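Local coordinates for protein UDP-N-acetylglucosamine 4,6-dehydratase (Vibrio fischeri, PDB 3PVZ) that probably acts as a lyase that removes water from UDP-N-acetylglucosamine, and binds nicotinamide-adenine-dinucleotide in a Rossmann-type nucleotide-binding fold, at residues F214-R217 and I218-Q222; I273-K276 and Y277-L281; T300-Q304 and G305-C309; T371-E374 and I375-L378. One frame throughout, in Å; residues are numbered along the deposited sequence. Where two conformers were deposited one is given.

Interaction 1. Residues F214-R217 and I218-Q222; sequences FNQR and IQKNQ
A Schellman motif closes helix 210-219, and across it Arg-217 and Gln-222 are joined by both backbone and side chain. Gln-222 N reaches back five residues to Arg-217 O (3.0 Å), while the inner bond of the motif, from Asn-221 N to Ile-218 O, is weak. Arg-217 O also accepts from Lys-220 N at 3.2 Å, a donor shared with Gln-216 O (2.9 Å); its two donors come from opposite faces of its carbonyl plane. The chain reverses at Asn-221, whose phi is positive (47°), a conformation that asparagine tolerates better than most residues with a side chain.

The side chains repeat the grip. Bends at chi2 and chi3 fold Arg-217 back, presenting the NE side of its guanidinium to the turn. NE at 2.8 Å and NH2 at 2.7 Å both donate to Gln-222 OE1, which sits in the guanidinium plane. The glutamine amide is turned 36° from that plane. Lys-220 stretches obliquely past the arginine, its CD 3.8 Å from Arg-217 NH2, and runs beside Gln-216 in the same direction. On the inner side of the helix, Phe-214 and Ile-218 pack against helix 270-280 and strand 224-227, as suits large apolar groups.

Glu-75 of the second subunit forms salt bridges with both Arg-217 NH2 and Lys-220 NZ; Asp-79 of that subunit forms another with Lys-220 NZ and accepts from Gln-222 NE2. The gathered positive charge is thus answered across the subunit interface, and the Gln-222 carbonyl, probably polarised by the two N-H groups, may help hold the guanidinium in position.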
loop_
_atom_site.group_PDB
_atom_site.type_symbol
_atom_site.label_atom_id
_atom_site.label_comp_id
_atom_site.label_asym_id
_atom_site.label_seq_id
_atom_site.Cartn_x
_atom_site.Cartn_y
_atom_site.Cartn_z
ATOM N N PHE A 214 -9.441 9.871 11.127
ATOM C CA PHE A 214 -10.689 10.137 11.891
ATOM C C PHE A 214 -11.700 9.050 11.617
ATOM O O PHE A 214 -12.298 8.527 12.554
ATOM C CB PHE A 214 -11.348 11.497 11.601
ATOM C CG PHE A 214 -10.492 12.700 11.878
ATOM C CD1 PHE A 214 -9.373 12.634 12.666
ATOM C CD2 PHE A 214 -10.858 13.925 11.350
ATOM C CE1 PHE A 214 -8.613 13.774 12.903
ATOM C CE2 PHE A 214 -10.103 15.069 11.590
ATOM C CZ PHE A 214 -8.977 14.984 12.360
ATOM N N ASN A 215 -11.865 8.657 10.353
ATOM C CA ASN A 215 -12.777 7.554 10.006
ATOM C C ASN A 215 -12.428 6.282 10.772
ATOM O O ASN A 215 -13.298 5.561 11.279
ATOM C CB ASN A 215 -12.722 7.230 8.507
ATOM C CG ASN A 215 -13.284 8.328 7.656
ATOM O OD1 ASN A 215 -14.284 8.940 8.014
ATOM N ND2 ASN A 215 -12.645 8.591 6.512
ATOM N N GLN A 216 -11.136 5.980 10.821
ATOM C CA GLN A 216 -10.705 4.736 11.434
ATOM C C GLN A 216 -10.997 4.780 12.902
ATOM O O GLN A 216 -11.577 3.846 13.460
ATOM C CB GLN A 216 -9.218 4.501 11.164
ATOM C CG GLN A 216 -8.896 4.326 9.701
ATOM C CD GLN A 216 -9.463 3.040 9.130
ATOM O OE1 GLN A 216 -10.421 3.070 8.368
ATOM N NE2 GLN A 216 -8.873 1.904 9.496
ATOM N N ARG A 217 -10.637 5.898 13.530
ATOM C CA ARG A 217 -10.917 6.081 14.939
ATOM C C ARG A 217 -12.411 5.901 15.209
ATOM O O ARG A 217 -12.786 5.181 16.128
ATOM C CB ARG A 217 -10.442 7.454 15.448
ATOM C CG ARG A 217 -8.956 7.771 15.259
ATOM C CD ARG A 217 -8.008 7.005 16.137
ATOM N NE ARG A 217 -7.922 5.572 15.855
ATOM C CZ ARG A 217 -7.417 5.011 14.752
ATOM N NH1 ARG A 217 -6.959 5.729 13.720
ATOM N NH2 ARG A 217 -7.381 3.699 14.678
ATOM N N ILE A 218 -13.267 6.519 14.410
ATOM C CA ILE A 218 -14.705 6.381 14.635
ATOM C C ILE A 218 -15.142 4.925 14.499
ATOM O O ILE A 218 -15.946 4.432 15.285
ATOM C CB ILE A 218 -15.563 7.215 13.650
ATOM C CG1 ILE A 218 -15.346 8.711 13.854
ATOM C CG2 ILE A 218 -17.053 6.904 13.855
ATOM C CD1 ILE A 218 -15.652 9.181 15.278
ATOM N N GLN A 219 -14.602 4.255 13.495
ATOM C CA GLN A 219 -14.944 2.874 13.208
ATOM C C GLN A 219 -14.489 1.891 14.318
ATOM O O GLN A 219 -15.103 0.829 14.516
ATOM C CB GLN A 219 -14.287 2.502 11.880
ATOM C CG GLN A 219 -14.943 1.423 11.094
ATOM C CD GLN A 219 -14.236 1.244 9.753
ATOM O OE1 GLN A 219 -14.326 2.114 8.870
ATOM N NE2 GLN A 219 -13.495 0.138 9.611
ATOM N N LYS A 220 -13.411 2.246 15.022
ATOM C CA LYS A 220 -12.811 1.367 16.015
ATOM C C LYS A 220 -13.087 1.828 17.444
ATOM O O LYS A 220 -12.391 1.431 18.367
ATOM C CB LYS A 220 -11.297 1.256 15.764
ATOM C CG LYS A 220 -10.954 0.680 14.396
ATOM C CD LYS A 220 -9.466 0.592 14.138
ATOM C CE LYS A 220 -9.194 -0.041 12.739
ATOM N NZ LYS A 220 -7.719 -0.230 12.415
ATOM N N ASN A 221 -14.101 2.671 17.619
ATOM C CA ASN A 221 -14.453 3.220 18.911
ATOM C C ASN A 221 -13.264 3.773 19.714
ATOM O O ASN A 221 -13.172 3.585 20.940
ATOM C CB ASN A 221 -15.270 2.181 19.698
ATOM C CG ASN A 221 -16.748 2.182 19.293
ATOM O OD1 ASN A 221 -17.199 1.313 18.535
ATOM N ND2 ASN A 221 -17.499 3.186 19.784
ATOM N N GLN A 222 -12.393 4.511 19.013
ATOM C CA GLN A 222 -11.190 5.104 19.610
ATOM C C GLN A 222 -11.211 6.644 19.602
ATOM O O GLN A 222 -11.893 7.271 18.788
ATOM C CB GLN A 222 -9.932 4.614 18.891
ATOM C CG GLN A 222 -9.517 3.177 19.221
ATOM C CD GLN A 222 -8.551 2.597 18.182
ATOM O OE1 GLN A 222 -8.424 3.128 17.086
ATOM N NE2 GLN A 222 -7.846 1.533 18.544
#

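Interaction 2. Residues I273-K276 and Y277-L281; sequences IAVK and YLKQL
Ala-274 O receives Leu-278 N at 2.8 Å in a nearly straight bond (169° at the hydrogen), the shortest of four successive i to i+4 bonds that make this part of helix 270-280 regular. Lys-279 N to Val-275 O and Gln-280 N to Lys-276 O follow, each 3.0 Å long; Tyr-277 N to Ile-273 O precedes them. Side chains lean over the same carbonyls: Leu-278 CG is 3.4 Å from Ala-274 O, Lys-279 CG is 3.3 Å from Val-275 O, and Tyr-277 CB is 3.2 Å from Ile-273 O.

The helix is two-faced. Ala-274 and Leu-278, one turn apart, line the buried side; Ala-274 touches Phe-311 and Phe-214, where a small methyl suits close packing, and Leu-278 reaches Cys-309 and Ile-218. Tyr-277 has CG opposite its own backbone N (chi1 174°), which swings the ring away from the preceding turn. One of its faces is touched near the rim by Leu-281 CD2, 3.5 Å above the plane, a methyl supplied by the residue one turn further on.

At the border of the buried face Val-275, which also packs on Phe-311 and Pro-285, and Lys-279 lie alongside each other, pointing the same way. Val-275 CG1 meets Lys-279 CE at 3.9 Å. The side chains of Lys-276 and Gln-280 touch Leu-10 of helix 7-10, and Gln-280 OE1 hydrogen-bonds Ser-9 OG.

The chemistry is that of an amphipathic helix: the four N-H groups are taken by carbonyls one turn back, Ala-274, Tyr-277 and Leu-278 are buried, and Lys-279 combines an aliphatic stem that packs with a charged end suited to water.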
loop_
_atom_site.group_PDB
_atom_site.type_symbol
_atom_site.label_atom_id
_atom_site.label_comp_id
_atom_site.label_asym_id
_atom_site.label_seq_id
_atom_site.Cartn_x
_atom_site.Cartn_y
_atom_site.Cartn_z
ATOM N N ILE A 273 -11.754 20.618 11.771
ATOM C CA ILE A 273 -12.380 19.626 10.878
ATOM C C ILE A 273 -12.941 18.485 11.697
ATOM O O ILE A 273 -14.039 18.052 11.424
ATOM C CB ILE A 273 -11.423 19.009 9.851
ATOM C CG1 ILE A 273 -10.819 20.060 8.912
ATOM C CG2 ILE A 273 -12.143 17.942 9.001
ATOM C CD1 ILE A 273 -11.805 20.855 8.122
ATOM N N ALA A 274 -12.210 18.003 12.702
ATOM C CA ALA A 274 -12.729 16.910 13.548
ATOM C C ALA A 274 -14.073 17.264 14.201
ATOM O O ALA A 274 -15.030 16.509 14.120
ATOM C CB ALA A 274 -11.695 16.474 14.627
ATOM N N VAL A 275 -14.151 18.418 14.832
ATOM C CA VAL A 275 -15.405 18.848 15.433
ATOM C C VAL A 275 -16.537 18.866 14.385
ATOM O O VAL A 275 -17.567 18.224 14.588
ATOM C CB VAL A 275 -15.256 20.210 16.089
ATOM C CG1 VAL A 275 -16.550 20.637 16.696
ATOM C CG2 VAL A 275 -14.163 20.156 17.144
ATOM N N LYS A 276 -16.327 19.529 13.238
ATOM C CA LYS A 276 -17.353 19.543 12.183
ATOM C C LYS A 276 -17.799 18.145 11.806
ATOM O O LYS A 276 -18.979 17.912 11.543
ATOM C CB LYS A 276 -16.854 20.237 10.920
ATOM C CG LYS A 276 -16.954 21.741 10.991
ATOM C CD LYS A 276 -15.959 22.433 10.029
ATOM C CE LYS A 276 -15.609 23.869 10.489
ATOM N NZ LYS A 276 -16.635 24.897 10.118
ATOM N N TYR A 277 -16.829 17.238 11.764
ATOM C CA TYR A 277 -17.020 15.898 11.288
ATOM C C TYR A 277 -17.800 15.052 12.306
ATOM O O TYR A 277 -18.706 14.309 11.931
ATOM C CB TYR A 277 -15.653 15.314 10.969
ATOM C CG TYR A 277 -15.639 13.864 10.597
ATOM C CD1 TYR A 277 -16.351 13.388 9.512
ATOM C CD2 TYR A 277 -14.885 12.970 11.323
ATOM C CE1 TYR A 277 -16.325 12.061 9.173
ATOM C CE2 TYR A 277 -14.852 11.659 11.000
ATOM C CZ TYR A 277 -15.565 11.202 9.930
ATOM O OH TYR A 277 -15.496 9.872 9.655
ATOM N N LEU A 278 -17.464 15.199 13.584
ATOM C CA LEU A 278 -18.222 14.559 14.668
ATOM C C LEU A 278 -19.660 15.059 14.735
ATOM O O LEU A 278 -20.555 14.283 14.959
ATOM C CB LEU A 278 -17.542 14.789 16.010
ATOM C CG LEU A 278 -16.232 14.040 16.197
ATOM C CD1 LEU A 278 -15.487 14.501 17.444
ATOM C CD2 LEU A 278 -16.506 12.561 16.251
ATOM N N LYS A 279 -19.889 16.351 14.521
ATOM C CA LYS A 279 -21.260 16.890 14.535
ATOM C C LYS A 279 -22.061 16.371 13.353
ATOM O O LYS A 279 -23.240 16.065 13.491
ATOM C CB LYS A 279 -21.260 18.412 14.514
ATOM C CG LYS A 279 -20.569 19.016 15.714
ATOM C CD LYS A 279 -21.119 20.393 16.013
ATOM C CE LYS A 279 -20.383 21.066 17.157
ATOM N NZ LYS A 279 -20.615 22.525 17.065
ATOM N N GLN A 280 -21.415 16.265 12.195
ATOM C CA GLN A 280 -22.071 15.709 11.008
ATOM C C GLN A 280 -22.434 14.222 11.240
ATOM O O GLN A 280 -23.392 13.730 10.669
ATOM C CB GLN A 280 -21.213 15.920 9.738
ATOM C CG GLN A 280 -21.984 16.515 8.539
ATOM C CD GLN A 280 -21.079 17.031 7.399
ATOM O OE1 GLN A 280 -20.902 18.248 7.225
ATOM N NE2 GLN A 280 -20.520 16.103 6.612
ATOM N N LEU A 281 -21.667 13.532 12.092
ATOM C CA LEU A 281 -21.945 12.142 12.516
ATOM C C LEU A 281 -22.923 12.056 13.708
ATOM O O LEU A 281 -23.305 10.967 14.128
ATOM C CB LEU A 281 -20.624 11.428 12.895
ATOM C CG LEU A 281 -19.845 10.600 11.853
ATOM C CD1 LEU A 281 -20.210 10.987 10.429
ATOM C CD2 LEU A 281 -18.334 10.698 12.072
#

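Interaction 3. Residues T300-Q304 and G305-C309; sequences TLPAQ and GKWPC
Pro-302 sets CG over one face of the Trp-307 six-membered ring, crossing the tryptophan side chain at about a right angle. CG stands 4.0 Å from the centroid of that ring, a CH-pi contact, and Pro-302 CB comes to 3.6 Å from Trp-307 CZ3. A proline suits the place because its slightly polarised C-H groups match the electron-rich indole. Trp-307 can offer that ring because its CG lies opposite the backbone N (chi1 -152°).

Next to this pair the chain turns back on itself. Lys-306 N donates to Leu-301 O (3.1 Å), and a type I turn from Pro-302 to Gly-305 carries a weak bond from Gly-305 N to Pro-302 O. Gly-305 has a positive phi (51°), easily adopted without a side chain. Leu-301 CD2 packs 3.9 Å from Lys-306 CB.

The turn thus leads from helix 291-300 into strand 306-312, the middle strand of a parallel three-stranded sheet between 224-227 and 284-287. Trp-307 NE1 donates a hydrogen bond to Gln-222 O beyond the end of helix 210-219, and its ring meets Tyr-283 edge-to-face and Leu-278 of helix 270-280.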
loop_
_atom_site.group_PDB
_atom_site.type_symbol
_atom_site.label_atom_id
_atom_site.label_comp_id
_atom_site.label_asym_id
_atom_site.label_seq_id
_atom_site.Cartn_x
_atom_site.Cartn_y
_atom_site.Cartn_z
ATOM N N THR A 300 -17.373 4.267 26.928
ATOM C CA THR A 300 -18.740 4.576 27.361
ATOM C C THR A 300 -19.372 5.823 26.729
ATOM O O THR A 300 -20.604 5.897 26.640
ATOM C CB THR A 300 -18.819 4.712 28.896
ATOM O OG1 THR A 300 -20.194 4.762 29.302
ATOM C CG2 THR A 300 -18.085 5.960 29.376
ATOM N N LEU A 301 -18.551 6.788 26.276
ATOM C CA LEU A 301 -19.074 8.097 25.815
ATOM C C LEU A 301 -19.859 8.088 24.494
ATOM O O LEU A 301 -20.865 8.787 24.386
ATOM C CB LEU A 301 -17.967 9.168 25.768
ATOM C CG LEU A 301 -17.662 9.967 27.051
ATOM C CD1 LEU A 301 -16.532 10.969 26.844
ATOM C CD2 LEU A 301 -18.893 10.711 27.577
ATOM N N PRO A 302 -19.396 7.325 23.487
ATOM C CA PRO A 302 -20.105 7.186 22.213
ATOM C C PRO A 302 -21.542 6.683 22.298
ATOM O O PRO A 302 -22.353 7.018 21.428
ATOM C CB PRO A 302 -19.257 6.169 21.463
ATOM C CG PRO A 302 -17.901 6.403 21.973
ATOM C CD PRO A 302 -18.063 6.700 23.420
ATOM N N ALA A 303 -21.836 5.857 23.302
ATOM C CA ALA A 303 -23.219 5.477 23.636
ATOM C C ALA A 303 -24.096 6.710 23.900
ATOM O O ALA A 303 -25.159 6.867 23.288
ATOM C CB ALA A 303 -23.238 4.552 24.865
ATOM N N GLN A 304 -23.628 7.571 24.807
ATOM C CA GLN A 304 -24.284 8.852 25.157
ATOM C C GLN A 304 -23.982 9.984 24.147
ATOM O O GLN A 304 -23.944 11.161 24.516
ATOM C CB GLN A 304 -23.838 9.289 26.563
ATOM C CG GLN A 304 -24.299 8.340 27.694
ATOM C CD GLN A 304 -23.242 8.117 28.775
ATOM O OE1 GLN A 304 -22.798 9.057 29.439
ATOM N NE2 GLN A 304 -22.847 6.859 28.958
ATOM N N GLY A 305 -23.748 9.622 22.884
ATOM C CA GLY A 305 -23.517 10.601 21.794
ATOM C C GLY A 305 -22.476 11.700 22.008
ATOM O O GLY A 305 -22.641 12.797 21.495
ATOM N N LYS A 306 -21.423 11.408 22.775
ATOM C CA LYS A 306 -20.228 12.254 22.896
ATOM C C LYS A 306 -19.021 11.447 22.352
ATOM O O LYS A 306 -19.041 10.199 22.389
ATOM C CB LYS A 306 -19.979 12.643 24.355
ATOM C CG LYS A 306 -20.787 13.848 24.894
ATOM C CD LYS A 306 -20.429 14.140 26.375
ATOM C CE LYS A 306 -20.470 15.645 26.753
ATOM N NZ LYS A 306 -19.390 16.498 26.104
ATOM N N TRP A 307 -18.003 12.139 21.819
ATOM C CA TRP A 307 -16.757 11.478 21.368
ATOM C C TRP A 307 -15.535 12.105 22.038
ATOM O O TRP A 307 -15.386 13.314 22.022
ATOM C CB TRP A 307 -16.587 11.515 19.835
ATOM C CG TRP A 307 -15.775 10.320 19.371
ATOM C CD1 TRP A 307 -14.416 10.213 19.355
ATOM C CD2 TRP A 307 -16.280 9.044 18.968
ATOM N NE1 TRP A 307 -14.040 8.962 18.957
ATOM C CE2 TRP A 307 -15.165 8.219 18.706
ATOM C CE3 TRP A 307 -17.563 8.521 18.787
ATOM C CZ2 TRP A 307 -15.293 6.893 18.257
ATOM C CZ3 TRP A 307 -17.692 7.190 18.335
ATOM C CH2 TRP A 307 -16.556 6.398 18.071
ATOM N N PRO A 308 -14.661 11.296 22.645
ATOM C CA PRO A 308 -13.511 11.897 23.297
ATOM C C PRO A 308 -12.518 12.434 22.291
ATOM O O PRO A 308 -12.175 11.744 21.341
ATOM C CB PRO A 308 -12.888 10.734 24.053
ATOM C CG PRO A 308 -13.303 9.550 23.309
ATOM C CD PRO A 308 -14.685 9.842 22.829
ATOM N N CYS A 309 -12.063 13.649 22.520
ATOM C CA CYS A 309 -11.132 14.296 21.646
ATOM C C CYS A 309 -9.932 14.786 22.411
ATOM O O CYS A 309 -10.016 15.238 23.558
ATOM C CB CYS A 309 -11.780 15.479 20.940
ATOM S SG CYS A 309 -13.094 15.027 19.820
#

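Interaction 4. Residues T371-E374 and I375-L378; sequences TKEE and IVQL
Ile-375 fits closely under the first turn of helix 372-382, its CG1 3.6 Å from Thr-371 O and its CB 3.4 Å from Lys-372 O, and a chi1 of -73° places Gln-377 CG 3.1 Å from Glu-373 O. Glu-373 and Val-376, by contrast, meet loosely on the outer side. There the two side chains run alongside each other in the same direction, and Glu-373 OE2 comes only to 4.0 Å from Val-376 CG2.

Ile-375 and Leu-378 are buried, both touching Met-364 of helix 351-367; Ile-375 also reaches Leu-134 and Ile-138 of helix 131-154. Branched aliphatic groups suit this inner face. Lys-372 extends its chain past Val-376 to where NZ hydrogen-bonds Glu-128 O.

A capping box begins the helix. With chi1 at 57°, Thr-371 directs OG1 to Glu-374 N (2.9 Å), and Glu-374 OE1 accepts a weak bond from Thr-371 N at 3.4 Å. Regular bonding follows with Val-376 N to Lys-372 O.

A hydroxyl and, more weakly, a carboxylate therefore supply acceptors for N-H groups at the start of the helix, which lack a regular i to i-4 partner, and the negative charge of Glu-374 at this end probably interacts favourably with the helix dipole.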
loop_
_atom_site.group_PDB
_atom_site.type_symbol
_atom_site.label_atom_id
_atom_site.label_comp_id
_atom_site.label_asym_id
_atom_site.label_seq_id
_atom_site.Cartn_x
_atom_site.Cartn_y
_atom_site.Cartn_z
ATOM N N THR A 371 24.106 3.456 5.245
ATOM C CA THR A 371 23.650 4.126 6.447
ATOM C C THR A 371 22.718 5.236 6.025
ATOM O O THR A 371 22.821 5.736 4.903
ATOM C CB THR A 371 24.820 4.766 7.171
ATOM O OG1 THR A 371 25.462 5.671 6.275
ATOM C CG2 THR A 371 25.853 3.699 7.668
ATOM N N LYS A 372 21.826 5.645 6.922
ATOM C CA LYS A 372 21.015 6.823 6.683
ATOM C C LYS A 372 21.898 8.017 6.332
ATOM O O LYS A 372 21.646 8.735 5.369
ATOM C CB LYS A 372 20.166 7.171 7.910
ATOM C CG LYS A 372 19.457 8.536 7.733
ATOM C CD LYS A 372 18.225 8.731 8.584
ATOM C CE LYS A 372 17.373 9.857 7.981
ATOM N NZ LYS A 372 16.294 10.331 8.877
ATOM N N GLU A 373 22.941 8.216 7.124
ATOM C CA GLU A 373 23.748 9.419 7.020
ATOM C C GLU A 373 24.545 9.475 5.724
ATOM O O GLU A 373 24.879 10.542 5.255
ATOM C CB GLU A 373 24.656 9.546 8.257
ATOM C CG GLU A 373 23.871 9.997 9.509
ATOM C CD GLU A 373 23.412 11.471 9.426
ATOM O OE1 GLU A 373 24.304 12.354 9.307
ATOM O OE2 GLU A 373 22.172 11.738 9.469
ATOM N N GLU A 374 24.845 8.323 5.143
ATOM C CA GLU A 374 25.423 8.273 3.806
ATOM C C GLU A 374 24.464 8.868 2.758
ATOM O O GLU A 374 24.890 9.590 1.850
ATOM C CB GLU A 374 25.694 6.821 3.452
ATOM C CG GLU A 374 26.839 6.580 2.515
ATOM C CD GLU A 374 26.988 5.116 2.194
ATOM O OE1 GLU A 374 26.389 4.282 2.921
ATOM O OE2 GLU A 374 27.681 4.808 1.194
ATOM N N ILE A 375 23.175 8.555 2.885
ATOM C CA ILE A 375 22.171 9.076 1.947
ATOM C C ILE A 375 22.007 10.589 2.146
ATOM O O ILE A 375 22.044 11.354 1.175
ATOM C CB ILE A 375 20.793 8.376 2.087
ATOM C CG1 ILE A 375 20.929 6.848 2.011
ATOM C CG2 ILE A 375 19.829 8.864 0.985
ATOM C CD1 ILE A 375 19.615 6.112 1.879
ATOM N N VAL A 376 21.880 11.011 3.411
ATOM C CA VAL A 376 21.815 12.436 3.760
ATOM C C VAL A 376 22.991 13.198 3.175
ATOM O O VAL A 376 22.816 14.278 2.625
ATOM C CB VAL A 376 21.771 12.688 5.273
ATOM C CG1 VAL A 376 21.859 14.190 5.566
ATOM C CG2 VAL A 376 20.495 12.107 5.882
ATOM N N GLN A 377 24.182 12.630 3.260
ATOM C CA GLN A 377 25.360 13.294 2.705
ATOM C C GLN A 377 25.283 13.439 1.193
ATOM O O GLN A 377 25.655 14.463 0.637
ATOM C CB GLN A 377 26.629 12.551 3.093
ATOM C CG GLN A 377 26.996 12.737 4.548
ATOM C CD GLN A 377 27.211 14.207 4.923
ATOM O OE1 GLN A 377 27.981 14.926 4.272
ATOM N NE2 GLN A 377 26.512 14.659 5.962
ATOM N N LEU A 378 24.809 12.407 0.520
ATOM C CA LEU A 378 24.570 12.504 -0.897
ATOM C C LEU A 378 23.493 13.572 -1.192
ATOM O O LEU A 378 23.648 14.370 -2.100
ATOM C CB LEU A 378 24.164 11.137 -1.434
ATOM C CG LEU A 378 23.724 11.021 -2.877
ATOM C CD1 LEU A 378 24.881 11.372 -3.794
ATOM C CD2 LEU A 378 23.240 9.589 -3.064
#

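How the interactions relate
Interactions 1, 2 and 3 follow one another along the chain and form one cluster, their centres about 12 to 13 Å apart. Helices 210-219 and 270-280 lie side by side, and both pack against strand 306-312 in the three-stranded parallel sheet. Ile-218, Leu-278 and Trp-307 meet where the three contacts join, making a shared apolar core in the part of the chain lying away from the large nine-stranded sheet. Interaction 4, last in sequence, is remote: its centre lies about 38 to 47 Å from the others, on helix 372-382 beside helices 131-154 and 351-367. The cluster thus builds a smaller lobe, whereas interaction 4 packs against the nucleotide-binding body.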